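Local atomic coordinates of Non-structural maintenance of chromosomes element 1 homolog (PDB entry 7DG2), a protein that probably acts as a RING-type E3 ubiquitin ligase, working with a MAGE protein inside the SMC5-SMC6 DNA repair complex. Residues 104-109 against 175-180; 18-23 against 148-153; 10-15 against 51-56. All blocks are in the same frame, centred on the assembly; numbering follows the deposited sequence.

Contact 1. Residues 104-109 against 175-180; sequences KTMELI and NTYQDV
Glu107 and Tyr177 meet where helix 96-111, in the HTH-type region of Nse1, is approached by the chain on its way to the zinc-binding RING-like domain. Residues 104-109 lie within that helix; Asn175 and Thr176 end helix 163-176, and Tyr177 is the residue at which the chain leaves helical geometry. Its ring reaches back across the gap to the flank of helix 96-111.

The Glu107 side chain crosses Tyr177 at about a right angle. Its CB lies 3.7 Å from Tyr177 CE1, approaching the ring obliquely. The next methylene, CG, remains beside the same ring carbon, with Glu107 CG 3.9 Å from Tyr177 CE1. An extended chain, with CG anti to the backbone N (chi1 172°), then carries the carboxylate away to one side of the phenol, and the carboxylate and ring planes are turned 47° against each other. At the tip, OE2 takes two polar partners. Lys104, one turn back on the same helix, forms a salt bridge through NZ, 2.7 Å from Glu107 OE2 and on its syn side. A water donates to OE2 as well and also hydrogen-bonds Tyr177 OH, so the acid and the phenol, which do not bond directly, are linked through one solvent molecule. The ammonium group would be expected to help keep the carboxylate ionised.

Tyr177 has neighbours elsewhere round its ring. Thr176 CG2 sits above one face, nearer the ring's border than its centre, while Ile110 of helix 96-111 adds apolar packing. Met106 bends at its thioether, and this brings its terminal methyl toward the phenol end, with Met106 CE 4.0 Å from Tyr177 OH.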
ATOM      1  N   LYS A 104     -19.635   5.235  10.143  1.00 15.94           N
ATOM      2  CA  LYS A 104     -20.528   5.006  11.282  1.00 15.80           C
ATOM      3  C   LYS A 104     -19.790   4.339  12.433  1.00 16.79           C
ATOM      4  O   LYS A 104     -20.064   4.630  13.605  1.00 16.27           O
ATOM      5  CB  LYS A 104     -21.742   4.161  10.868  1.00 17.41           C
ATOM      6  CG  LYS A 104     -22.642   4.804   9.804  1.00 21.51           C
ATOM      7  CD  LYS A 104     -23.137   6.184  10.227  1.00 24.37           C
ATOM      8  CE  LYS A 104     -24.094   6.114  11.411  1.00 26.66           C
ATOM      9  NZ  LYS A 104     -24.624   7.475  11.769  1.00 31.50           N
ATOM     10  N   THR A 105     -18.848   3.438  12.124  1.00 15.59           N
ATOM     11  CA  THR A 105     -18.043   2.812  13.175  1.00 15.96           C
ATOM     12  C   THR A 105     -17.151   3.841  13.864  1.00 16.57           C
ATOM     13  O   THR A 105     -17.046   3.872  15.099  1.00 16.76           O
ATOM     14  CB  THR A 105     -17.206   1.676  12.567  1.00 14.80           C
ATOM     15  OG1 THR A 105     -18.082   0.681  12.006  1.00 14.65           O
ATOM     16  CG2 THR A 105     -16.310   1.021  13.618  1.00 13.75           C
ATOM     17  N   MET A 106     -16.493   4.688  13.077  1.00 13.38           N
ATOM     18  CA  MET A 106     -15.712   5.785  13.636  1.00 15.69           C
ATOM     19  C   MET A 106     -16.568   6.683  14.522  1.00 16.11           C
ATOM     20  O   MET A 106     -16.146   7.072  15.617  1.00 17.94           O
ATOM     21  CB  MET A 106     -15.084   6.596  12.495  1.00 17.59           C
ATOM     22  CG  MET A 106     -14.513   7.934  12.936  1.00 18.56           C
ATOM     23  SD  MET A 106     -13.474   8.704  11.654  1.00 22.38           S
ATOM     24  CE  MET A 106     -14.583   8.741  10.270  1.00 21.33           C
ATOM     25  N   GLU A 107     -17.786   6.999  14.077  1.00 18.55           N
ATOM     26  CA  GLU A 107     -18.665   7.838  14.884  1.00 19.42           C
ATOM     27  C   GLU A 107     -18.986   7.178  16.216  1.00 18.00           C
ATOM     28  O   GLU A 107     -18.938   7.829  17.264  1.00 19.06           O
ATOM     29  CB  GLU A 107     -19.948   8.148  14.110  1.00 21.76           C
ATOM     30  CG  GLU A 107     -21.013   8.859  14.942  1.00 24.03           C
ATOM     31  CD  GLU A 107     -22.314   9.074  14.183  1.00 33.90           C
ATOM     32  OE1 GLU A 107     -23.163   9.847  14.678  1.00 38.57           O
ATOM     33  OE2 GLU A 107     -22.486   8.479  13.096  1.00 34.91           O
ATOM     34  N   LEU A 108     -19.296   5.881  16.203  1.00 16.87           N
ATOM     35  CA  LEU A 108     -19.569   5.186  17.461  1.00 16.10           C
ATOM     36  C   LEU A 108     -18.331   5.155  18.357  1.00 17.55           C
ATOM     37  O   LEU A 108     -18.434   5.316  19.579  1.00 18.96           O
ATOM     38  CB  LEU A 108     -20.080   3.771  17.170  1.00 18.31           C
ATOM     39  CG  LEU A 108     -20.527   2.926  18.356  1.00 20.15           C
ATOM     40  CD1 LEU A 108     -21.431   3.761  19.223  1.00 24.06           C
ATOM     41  CD2 LEU A 108     -21.268   1.699  17.826  1.00 21.12           C
ATOM     42  N   ILE A 109     -17.150   4.947  17.767  1.00 15.87           N
ATOM     43  CA  ILE A 109     -15.908   4.974  18.539  1.00 16.48           C
ATOM     44  C   ILE A 109     -15.710   6.343  19.183  1.00 17.83           C
ATOM     45  O   ILE A 109     -15.337   6.447  20.356  1.00 20.06           O
ATOM     46  CB  ILE A 109     -14.728   4.589  17.631  1.00 16.37           C
ATOM     47  CG1 ILE A 109     -14.716   3.071  17.421  1.00 15.35           C
ATOM     48  CG2 ILE A 109     -13.419   5.125  18.182  1.00 17.99           C
ATOM     49  CD1 ILE A 109     -13.944   2.617  16.163  1.00 15.24           C
ATOM     50  N   ASN A 175     -13.738  18.870  13.194  1.00 30.86           N
ATOM     51  CA  ASN A 175     -14.715  19.698  12.498  1.00 31.72           C
ATOM     52  C   ASN A 175     -16.006  18.955  12.189  1.00 35.28           C
ATOM     53  O   ASN A 175     -17.094  19.515  12.367  1.00 39.84           O
ATOM     54  CB  ASN A 175     -14.093  20.248  11.209  1.00 33.26           C
ATOM     55  CG  ASN A 175     -12.881  21.120  11.482  1.00 39.65           C
ATOM     56  OD1 ASN A 175     -12.849  21.872  12.461  1.00 49.13           O
ATOM     57  ND2 ASN A 175     -11.867  21.015  10.627  1.00 45.26           N
ATOM     58  N   THR A 176     -15.912  17.703  11.739  1.00 27.51           N
ATOM     59  CA  THR A 176     -17.106  16.943  11.388  1.00 27.89           C
ATOM     60  C   THR A 176     -17.890  16.516  12.622  1.00 30.10           C
ATOM     61  O   THR A 176     -19.117  16.372  12.557  1.00 28.43           O
ATOM     62  CB  THR A 176     -16.709  15.716  10.566  1.00 31.56           C
ATOM     63  OG1 THR A 176     -16.080  16.148   9.357  1.00 31.40           O
ATOM     64  CG2 THR A 176     -17.915  14.851  10.231  1.00 28.46           C
ATOM     65  N   TYR A 177     -17.210  16.301  13.744  1.00 28.74           N
ATOM     66  CA  TYR A 177     -17.848  15.821  14.963  1.00 32.08           C
ATOM     67  C   TYR A 177     -17.640  16.795  16.114  1.00 31.61           C
ATOM     68  O   TYR A 177     -17.475  16.389  17.261  1.00 31.40           O
ATOM     69  CB  TYR A 177     -17.320  14.440  15.349  1.00 30.37           C
ATOM     70  CG  TYR A 177     -17.528  13.360  14.305  1.00 29.31           C
ATOM     71  CD1 TYR A 177     -18.721  12.649  14.240  1.00 30.93           C
ATOM     72  CD2 TYR A 177     -16.524  13.037  13.403  1.00 29.85           C
ATOM     73  CE1 TYR A 177     -18.913  11.654  13.301  1.00 28.77           C
ATOM     74  CE2 TYR A 177     -16.705  12.044  12.456  1.00 30.57           C
ATOM     75  CZ  TYR A 177     -17.901  11.355  12.409  1.00 34.09           C
ATOM     76  OH  TYR A 177     -18.081  10.364  11.471  1.00 32.81           O
ATOM     77  N   GLN A 178     -17.653  18.102  15.825  1.00 32.23           N
ATOM     78  CA  GLN A 178     -17.321  19.088  16.853  1.00 36.79           C
ATOM     79  C   GLN A 178     -18.256  18.998  18.054  1.00 38.43           C
ATOM     80  O   GLN A 178     -17.844  19.288  19.185  1.00 39.24           O
ATOM     81  CB  GLN A 178     -17.352  20.500  16.271  1.00 39.01           C
ATOM     82  CG  GLN A 178     -16.742  21.540  17.210  1.00 45.26           C
ATOM     83  CD  GLN A 178     -16.807  22.947  16.656  1.00 52.88           C
ATOM     84  OE1 GLN A 178     -17.633  23.251  15.794  1.00 58.98           O
ATOM     85  NE2 GLN A 178     -15.929  23.816  17.145  1.00 57.41           N
ATOM     86  N   ASP A 179     -19.502  18.575  17.836  1.00 37.05           N
ATOM     87  CA  ASP A 179     -20.457  18.471  18.933  1.00 41.41           C
ATOM     88  C   ASP A 179     -20.134  17.339  19.901  1.00 39.16           C
ATOM     89  O   ASP A 179     -20.570  17.389  21.056  1.00 41.17           O
ATOM     90  CB  ASP A 179     -21.873  18.277  18.378  1.00 45.08           C
ATOM     91  CG  ASP A 179     -22.325  19.436  17.507  1.00 55.16           C
ATOM     92  OD1 ASP A 179     -21.662  20.501  17.525  1.00 51.72           O
ATOM     93  OD2 ASP A 179     -23.343  19.276  16.797  1.00 61.79           O
ATOM     94  N   VAL A 180     -19.384  16.323  19.469  1.00 34.75           N
ATOM     95  CA  VAL A 180     -19.254  15.096  20.248  1.00 30.83           C
ATOM     96  C   VAL A 180     -17.821  14.633  20.429  1.00 29.72           C
ATOM     97  O   VAL A 180     -17.552  13.831  21.340  1.00 29.73           O
ATOM     98  CB  VAL A 180     -20.093  13.965  19.612  1.00 35.30           C
ATOM     99  CG1 VAL A 180     -21.597  14.282  19.699  1.00 36.95           C
ATOM    100  CG2 VAL A 180     -19.662  13.734  18.168  1.00 32.54           C
TER
HETATM  101  O   HOH W   1     -20.716   9.512  10.950  1.00 32.49           O

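Contact 2. Residues 18-23 against 148-153; sequences HGIMEG and QEKWLI
His18 and Lys150 touch through the carbonyl of one and the aliphatic chain of the other, while the two flat groups nearby, the imidazole of His18 and the indole of Trp151, turn to other partners. One face of the indole carries Glu149 O, 3.9 Å above the Trp151 ring plane and closer to the border of the ring than to its middle; Arg164 makes a cation-pi contact with the same ring. The imidazole gives NE2 to a weak hydrogen bond with Gly89 O of the neighbouring MAGE chain.

Between the segments, Lys150 CD rests 3.5 Å from Ile20 CG2 and 3.9 Å from His18 O, so the lysine presents methylene rather than charge to the strand. Lys150 has positive phi (62°) and closes helix 136-148 in a Schellman motif, with its CB directed toward Ile20. Beyond CD the chain bends at its last torsion, and NZ ends 6.6 Å from His18 ND1. The Lys150 side chain also approaches a bound glycerol, probably from the crystallisation liquor.

The contact joins the sheet of strands 20-22, 75-81 and 62-68 to the end of helix 136-148, and Ile20 packs on Met167 of helix 163-176, which follows the hairpin containing strand 152-155.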
ATOM      1  N   HIS A  18       4.257   1.169   4.429  1.00 14.02           N
ATOM      2  CA  HIS A  18       3.772   0.862   5.771  1.00 14.75           C
ATOM      3  C   HIS A  18       2.636   1.765   6.228  1.00 19.12           C
ATOM      4  O   HIS A  18       1.871   1.370   7.127  1.00 19.87           O
ATOM      5  CB  HIS A  18       4.923   0.977   6.771  1.00 17.10           C
ATOM      6  CG  HIS A  18       5.882  -0.165   6.705  1.00 20.17           C
ATOM      7  ND1 HIS A  18       5.595  -1.399   7.243  1.00 22.15           N
ATOM      8  CD2 HIS A  18       7.117  -0.266   6.158  1.00 17.76           C
ATOM      9  CE1 HIS A  18       6.618  -2.212   7.040  1.00 22.74           C
ATOM     10  NE2 HIS A  18       7.558  -1.546   6.391  1.00 19.69           N
ATOM     11  N   GLY A  19       2.539   2.966   5.680  1.00 14.68           N
ATOM     12  CA  GLY A  19       1.568   3.969   6.128  1.00 15.64           C
ATOM     13  C   GLY A  19       2.001   4.665   7.399  1.00 14.69           C
ATOM     14  O   GLY A  19       2.007   5.899   7.461  1.00 15.22           O
ATOM     15  N   ILE A  20       2.411   3.894   8.401  1.00 12.74           N
ATOM     16  CA  ILE A  20       2.798   4.409   9.708  1.00 13.43           C
ATOM     17  C   ILE A  20       3.915   3.531  10.256  1.00 17.83           C
ATOM     18  O   ILE A  20       3.950   2.322  10.002  1.00 18.11           O
ATOM     19  CB  ILE A  20       1.579   4.446  10.658  1.00 15.80           C
ATOM     20  CG1 ILE A  20       1.988   4.962  12.040  1.00 17.25           C
ATOM     21  CG2 ILE A  20       0.960   3.065  10.760  1.00 17.44           C
ATOM     22  CD1 ILE A  20       0.779   5.411  12.906  1.00 17.79           C
ATOM     23  N   MET A  21       4.852   4.143  10.978  1.00 18.61           N
ATOM     24  CA  MET A  21       5.977   3.424  11.564  1.00 18.40           C
ATOM     25  C   MET A  21       6.302   4.012  12.931  1.00 18.09           C
ATOM     26  O   MET A  21       6.234   5.226  13.114  1.00 17.10           O
ATOM     27  CB  MET A  21       7.227   3.494  10.664  1.00 17.43           C
ATOM     28  CG  MET A  21       7.043   2.861   9.279  1.00 22.56           C
ATOM     29  SD  MET A  21       8.588   2.875   8.339  1.00 26.66           S
ATOM     30  CE  MET A  21       9.725   2.506   9.697  1.00 13.89           C
ATOM     31  N   GLU A  22       6.689   3.149  13.874  1.00 19.47           N
ATOM     32  CA  GLU A  22       7.084   3.603  15.203  1.00 22.26           C
ATOM     33  C   GLU A  22       8.459   4.283  15.164  1.00 22.05           C
ATOM     34  O   GLU A  22       9.294   3.999  14.301  1.00 19.63           O
ATOM     35  CB  GLU A  22       7.083   2.414  16.168  1.00 25.84           C
ATOM     36  CG  GLU A  22       7.328   2.743  17.630  1.00 25.70           C
ATOM     37  CD  GLU A  22       8.802   2.726  17.974  1.00 28.51           C
ATOM     38  OE1 GLU A  22       9.241   3.544  18.822  1.00 28.27           O
ATOM     39  OE2 GLU A  22       9.520   1.904  17.366  1.00 30.42           O
ATOM     40  N   GLY A  23       8.693   5.176  16.134  1.00 20.99           N
ATOM     41  CA  GLY A  23       9.844   6.068  16.064  1.00 23.11           C
ATOM     42  C   GLY A  23      11.185   5.358  16.026  1.00 23.20           C
ATOM     43  O   GLY A  23      12.074   5.740  15.260  1.00 22.41           O
ATOM     44  N   GLN A 148      -5.771  -4.762   8.891  1.00 18.57           N
ATOM     45  CA  GLN A 148      -4.557  -4.995   8.113  1.00 21.67           C
ATOM     46  C   GLN A 148      -3.987  -3.691   7.566  1.00 22.58           C
ATOM     47  O   GLN A 148      -2.764  -3.499   7.556  1.00 22.39           O
ATOM     48  CB  GLN A 148      -4.858  -5.976   6.981  1.00 22.80           C
ATOM     49  CG  GLN A 148      -3.795  -6.033   5.891  1.00 32.20           C
ATOM     50  CD  GLN A 148      -2.535  -6.732   6.347  1.00 36.26           C
ATOM     51  OE1 GLN A 148      -2.550  -7.491   7.320  1.00 43.10           O
ATOM     52  NE2 GLN A 148      -1.423  -6.471   5.652  1.00 40.29           N
ATOM     53  N   GLU A 149      -4.852  -2.781   7.108  1.00 19.22           N
ATOM     54  CA  GLU A 149      -4.393  -1.509   6.555  1.00 20.40           C
ATOM     55  C   GLU A 149      -4.131  -0.442   7.617  1.00 19.62           C
ATOM     56  O   GLU A 149      -3.832   0.704   7.260  1.00 21.48           O
ATOM     57  CB  GLU A 149      -5.410  -0.977   5.541  1.00 20.23           C
ATOM     58  CG  GLU A 149      -5.704  -1.947   4.419  1.00 22.79           C
ATOM     59  CD  GLU A 149      -4.485  -2.254   3.574  1.00 35.70           C
ATOM     60  OE1 GLU A 149      -3.850  -1.292   3.088  1.00 35.91           O
ATOM     61  OE2 GLU A 149      -4.169  -3.453   3.405  1.00 32.77           O
ATOM     62  N   LYS A 150      -4.259  -0.782   8.897  1.00 17.25           N
ATOM     63  CA  LYS A 150      -3.976   0.131  10.007  1.00 16.49           C
ATOM     64  C   LYS A 150      -4.898   1.351  10.001  1.00 17.41           C
ATOM     65  O   LYS A 150      -4.480   2.468  10.301  1.00 17.42           O
ATOM     66  CB  LYS A 150      -2.499   0.546  10.008  1.00 19.23           C
ATOM     67  CG  LYS A 150      -1.590  -0.624  10.304  1.00 23.47           C
ATOM     68  CD  LYS A 150      -0.137  -0.232  10.120  1.00 29.06           C
ATOM     69  CE  LYS A 150       0.783  -1.157  10.898  1.00 37.81           C
ATOM     70  NZ  LYS A 150       0.261  -2.544  10.963  1.00 38.36           N
ATOM     71  N   TRP A 151      -6.180   1.140   9.687  1.00 16.29           N
ATOM     72  CA  TRP A 151      -7.194   2.151   9.971  1.00 13.66           C
ATOM     73  C   TRP A 151      -7.883   1.882  11.297  1.00 17.82           C
ATOM     74  O   TRP A 151      -8.213   2.821  12.023  1.00 16.93           O
ATOM     75  CB  TRP A 151      -8.255   2.219   8.855  1.00 14.97           C
ATOM     76  CG  TRP A 151      -7.626   2.594   7.550  1.00 14.87           C
ATOM     77  CD1 TRP A 151      -7.576   1.834   6.407  1.00 17.26           C
ATOM     78  CD2 TRP A 151      -6.895   3.793   7.277  1.00 14.68           C
ATOM     79  NE1 TRP A 151      -6.864   2.506   5.431  1.00 15.26           N
ATOM     80  CE2 TRP A 151      -6.435   3.708   5.941  1.00 13.94           C
ATOM     81  CE3 TRP A 151      -6.582   4.932   8.028  1.00 14.51           C
ATOM     82  CZ2 TRP A 151      -5.680   4.726   5.339  1.00 16.04           C
ATOM     83  CZ3 TRP A 151      -5.820   5.946   7.428  1.00 16.81           C
ATOM     84  CH2 TRP A 151      -5.388   5.835   6.093  1.00 17.72           C
ATOM     85  N   LEU A 152      -8.046   0.618  11.643  1.00 15.97           N
ATOM     86  CA  LEU A 152      -8.581   0.226  12.938  1.00 15.90           C
ATOM     87  C   LEU A 152      -7.552  -0.627  13.661  1.00 18.18           C
ATOM     88  O   LEU A 152      -6.671  -1.234  13.048  1.00 17.78           O
ATOM     89  CB  LEU A 152      -9.893  -0.563  12.788  1.00 16.07           C
ATOM     90  CG  LEU A 152     -11.092   0.149  12.163  1.00 16.65           C
ATOM     91  CD1 LEU A 152     -12.289  -0.789  12.091  1.00 16.87           C
ATOM     92  CD2 LEU A 152     -11.428   1.415  12.934  1.00 16.10           C
ATOM     93  N   ILE A 153      -7.669  -0.649  14.984  1.00 17.41           N
ATOM     94  CA  ILE A 153      -6.937  -1.558  15.857  1.00 20.23           C
ATOM     95  C   ILE A 153      -7.976  -2.483  16.457  1.00 23.03           C
ATOM     96  O   ILE A 153      -9.008  -2.004  16.939  1.00 21.70           O
ATOM     97  CB  ILE A 153      -6.214  -0.800  16.983  1.00 22.92           C
ATOM     98  CG1 ILE A 153      -4.903  -0.210  16.506  1.00 28.52           C
ATOM     99  CG2 ILE A 153      -5.994  -1.709  18.193  1.00 29.59           C
ATOM    100  CD1 ILE A 153      -4.234   0.537  17.609  1.00 35.09           C
TER

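Contact 3. Residues 10-15 against 51-56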
ATOM      1  N   ARG A  10      14.155   6.540  -0.680  1.00 15.96           N
ATOM      2  CA  ARG A  10      14.048   5.194  -0.135  1.00 15.98           C
ATOM      3  C   ARG A  10      13.242   5.208   1.150  1.00 17.81           C
ATOM      4  O   ARG A  10      12.393   4.338   1.371  1.00 16.22           O
ATOM      5  CB  ARG A  10      15.450   4.621   0.108  1.00 17.43           C
ATOM      6  CG  ARG A  10      15.442   3.213   0.625  1.00 19.50           C
ATOM      7  CD  ARG A  10      15.180   2.235  -0.501  1.00 19.15           C
ATOM      8  NE  ARG A  10      16.377   1.981  -1.309  1.00 22.68           N
ATOM      9  CZ  ARG A  10      16.456   1.016  -2.218  1.00 22.36           C
ATOM     10  NH1 ARG A  10      17.568   0.839  -2.918  1.00 18.65           N
ATOM     11  NH2 ARG A  10      15.400   0.243  -2.447  1.00 21.49           N
ATOM     12  N   PHE A  11      13.479   6.216   1.990  1.00 16.13           N
ATOM     13  CA  PHE A  11      12.700   6.387   3.212  1.00 17.00           C
ATOM     14  C   PHE A  11      11.221   6.589   2.896  1.00 13.99           C
ATOM     15  O   PHE A  11      10.348   5.991   3.541  1.00 14.34           O
ATOM     16  CB  PHE A  11      13.278   7.570   3.992  1.00 16.57           C
ATOM     17  CG  PHE A  11      12.610   7.842   5.315  1.00 18.40           C
ATOM     18  CD1 PHE A  11      11.417   8.540   5.377  1.00 17.26           C
ATOM     19  CD2 PHE A  11      13.211   7.450   6.498  1.00 19.48           C
ATOM     20  CE1 PHE A  11      10.818   8.823   6.599  1.00 20.50           C
ATOM     21  CE2 PHE A  11      12.629   7.729   7.719  1.00 22.83           C
ATOM     22  CZ  PHE A  11      11.425   8.417   7.773  1.00 21.45           C
ATOM     23  N   LEU A  12      10.923   7.452   1.923  1.00 13.68           N
ATOM     24  CA  LEU A  12       9.532   7.744   1.588  1.00 15.68           C
ATOM     25  C   LEU A  12       8.837   6.507   1.025  1.00 13.49           C
ATOM     26  O   LEU A  12       7.682   6.220   1.377  1.00 14.84           O
ATOM     27  CB  LEU A  12       9.479   8.916   0.603  1.00 13.14           C
ATOM     28  CG  LEU A  12       8.100   9.304   0.069  1.00 14.36           C
ATOM     29  CD1 LEU A  12       7.132   9.596   1.235  1.00 15.81           C
ATOM     30  CD2 LEU A  12       8.222  10.510  -0.883  1.00 16.00           C
ATOM     31  N   GLN A  13       9.534   5.740   0.179  1.00 13.74           N
ATOM     32  CA  GLN A  13       8.942   4.508  -0.344  1.00 12.21           C
ATOM     33  C   GLN A  13       8.590   3.539   0.777  1.00 13.74           C
ATOM     34  O   GLN A  13       7.500   2.953   0.788  1.00 14.65           O
ATOM     35  CB  GLN A  13       9.890   3.842  -1.336  1.00 11.22           C
ATOM     36  CG  GLN A  13      10.052   4.637  -2.629  1.00 13.14           C
ATOM     37  CD  GLN A  13      10.759   3.834  -3.693  1.00 13.75           C
ATOM     38  OE1 GLN A  13      10.959   2.623  -3.536  1.00 16.19           O
ATOM     39  NE2 GLN A  13      11.129   4.496  -4.790  1.00 13.71           N
ATOM     40  N   ALA A  14       9.504   3.349   1.731  1.00 14.87           N
ATOM     41  CA  ALA A  14       9.236   2.435   2.840  1.00 15.64           C
ATOM     42  C   ALA A  14       8.045   2.909   3.668  1.00 15.09           C
ATOM     43  O   ALA A  14       7.149   2.123   4.003  1.00 15.86           O
ATOM     44  CB  ALA A  14      10.487   2.299   3.721  1.00 15.84           C
ATOM     45  N   LEU A  15       7.994   4.204   3.970  1.00 14.07           N
ATOM     46  CA  LEU A  15       6.881   4.722   4.761  1.00 18.53           C
ATOM     47  C   LEU A  15       5.567   4.649   3.991  1.00 17.02           C
ATOM     48  O   LEU A  15       4.514   4.352   4.579  1.00 18.61           O
ATOM     49  CB  LEU A  15       7.170   6.157   5.198  1.00 17.85           C
ATOM     50  CG  LEU A  15       6.150   6.719   6.187  1.00 19.25           C
ATOM     51  CD1 LEU A  15       5.967   5.782   7.399  1.00 18.59           C
ATOM     52  CD2 LEU A  15       6.584   8.104   6.652  1.00 21.11           C
ATOM     53  N   GLY A  51      12.195  16.870   7.235  1.00 21.13           N
ATOM     54  CA  GLY A  51      11.833  18.194   6.746  1.00 24.00           C
ATOM     55  C   GLY A  51      12.084  18.387   5.261  1.00 21.99           C
ATOM     56  O   GLY A  51      11.321  19.080   4.578  1.00 24.07           O
ATOM     57  N   VAL A  52      13.159  17.794   4.740  1.00 19.18           N
ATOM     58  CA  VAL A  52      13.398  17.851   3.302  1.00 19.19           C
ATOM     59  C   VAL A  52      12.224  17.237   2.563  1.00 20.27           C
ATOM     60  O   VAL A  52      11.674  17.828   1.627  1.00 20.78           O
ATOM     61  CB  VAL A  52      14.714  17.144   2.939  1.00 22.50           C
ATOM     62  CG1 VAL A  52      14.810  16.971   1.432  1.00 25.17           C
ATOM     63  CG2 VAL A  52      15.906  17.938   3.472  1.00 26.13           C
ATOM     64  N   LEU A  53      11.826  16.036   2.981  1.00 18.01           N
ATOM     65  CA  LEU A  53      10.698  15.365   2.340  1.00 17.98           C
ATOM     66  C   LEU A  53       9.436  16.214   2.434  1.00 17.09           C
ATOM     67  O   LEU A  53       8.735  16.422   1.437  1.00 17.11           O
ATOM     68  CB  LEU A  53      10.495  13.992   2.982  1.00 16.99           C
ATOM     69  CG  LEU A  53      11.482  12.932   2.485  1.00 17.30           C
ATOM     70  CD1 LEU A  53      11.526  11.727   3.411  1.00 16.97           C
ATOM     71  CD2 LEU A  53      11.112  12.506   1.058  1.00 15.88           C
ATOM     72  N   ASN A  54       9.150  16.752   3.616  1.00 18.55           N
ATOM     73  CA  ASN A  54       7.888  17.470   3.785  1.00 17.08           C
ATOM     74  C   ASN A  54       7.833  18.740   2.954  1.00 19.73           C
ATOM     75  O   ASN A  54       6.746  19.148   2.533  1.00 19.24           O
ATOM     76  CB  ASN A  54       7.649  17.791   5.258  1.00 17.60           C
ATOM     77  CG  ASN A  54       7.086  16.604   6.013  1.00 19.38           C
ATOM     78  OD1 ASN A  54       6.578  15.661   5.399  1.00 20.83           O
ATOM     79  ND2 ASN A  54       7.168  16.639   7.336  1.00 19.54           N
ATOM     80  N   ARG A  55       8.973  19.387   2.719  1.00 20.02           N
ATOM     81  CA  ARG A  55       8.973  20.563   1.862  1.00 21.44           C
ATOM     82  C   ARG A  55       8.546  20.200   0.448  1.00 18.97           C
ATOM     83  O   ARG A  55       7.743  20.907  -0.171  1.00 22.30           O
ATOM     84  CB  ARG A  55      10.364  21.201   1.859  1.00 24.88           C
ATOM     85  CG  ARG A  55      10.535  22.346   0.864  1.00 30.86           C
ATOM     86  CD  ARG A  55      11.691  23.285   1.251  1.00 39.54           C
ATOM     87  NE  ARG A  55      12.793  22.575   1.897  1.00 41.70           N
ATOM     88  CZ  ARG A  55      12.999  22.544   3.213  1.00 47.42           C
ATOM     89  NH1 ARG A  55      14.023  21.859   3.715  1.00 40.97           N
ATOM     90  NH2 ARG A  55      12.173  23.192   4.029  1.00 48.68           N
ATOM     91  N   HIS A  56       9.059  19.084  -0.071  1.00 16.62           N
ATOM     92  CA  HIS A  56       8.694  18.648  -1.416  1.00 18.35           C
ATOM     93  C   HIS A  56       7.303  18.013  -1.462  1.00 17.17           C
ATOM     94  O   HIS A  56       6.651  18.046  -2.515  1.00 19.20           O
ATOM     95  CB  HIS A  56       9.743  17.663  -1.945  1.00 20.23           C
ATOM     96  CG  HIS A  56      11.075  18.293  -2.235  1.00 24.19           C
ATOM     97  ND1 HIS A  56      11.484  18.616  -3.514  1.00 28.85           N
ATOM     98  CD2 HIS A  56      12.096  18.646  -1.415  1.00 27.60           C
ATOM     99  CE1 HIS A  56      12.698  19.141  -3.467  1.00 25.90           C
ATOM    100  NE2 HIS A  56      13.092  19.171  -2.207  1.00 28.78           N
TER
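Leu53 divides its two methyl groups between Phe11 and Leu12, the neighbouring residues on helix 6-18 that face it. CD1 goes to the aromatic side, with Leu53 CD1 3.7 Å from Phe11 CD1 in an oblique approach to the ring. The other branch lies against the leucine: Leu53 CD2 is 4.0 Å from Leu12 CB, and the same methyl is also 4.0 Å from Leu12 CD2. Both residues of helix 6-18 hold CG anti to the backbone N, Phe11 at chi1 -178°, which turns both side chains toward helix 46-57, one to each methyl of Leu53. The meeting is wholly apolar and buried.

This is helix-helix core packing between helices 6-18 and 46-57, consistent with a winged-helix fold in which strands 62-68 and 75-81 would form the wing. The backbones come nearest at Leu12 and Leu53, whose CA atoms are 7.7 Å apart.

Further out, Phe49 meets the Phe11 ring edge-to-face, and Val26, Leu29 and Cys33 of the intervening helix 23-36 also pack on it. Leu53 is flanked by Ile4, His8 and Ile64, and Asn54 OD1 ties helix 46-57 to strand 62-68 by accepting a hydrogen bond from Ile64 N. Helix 6-18 also engages the MAGE chain: Leu12 packs on Phe62 of that chain, Arg10 NH2 bonds to its Gln83 O, and Gln13 NE2 to its Phe62 O.

In the fold
Contact 3 lies between helices 6-18 and 46-57, contact 1 between helix 96-111 and the end of helix 163-176, and contact 2 between strand 20-22 and the end of helix 136-148. Contacts 1 and 3 fall on opposite sides of the chain's centre, with centres about 31 Å apart and nearest atoms about 20 Å apart. Contact 2 touches both: Met21 CG is 3.6 Å from Leu15 CD1 of helix 6-18, and Leu152 CD2 is 4.3 Å from Ile109 CD1 of helix 96-111. Contacts 2 and 3 also adjoin the MAGE partner, whereas contact 1 touches no other chain; its segment 175-180 lies a few residues ahead of the zinc ligand Cys184.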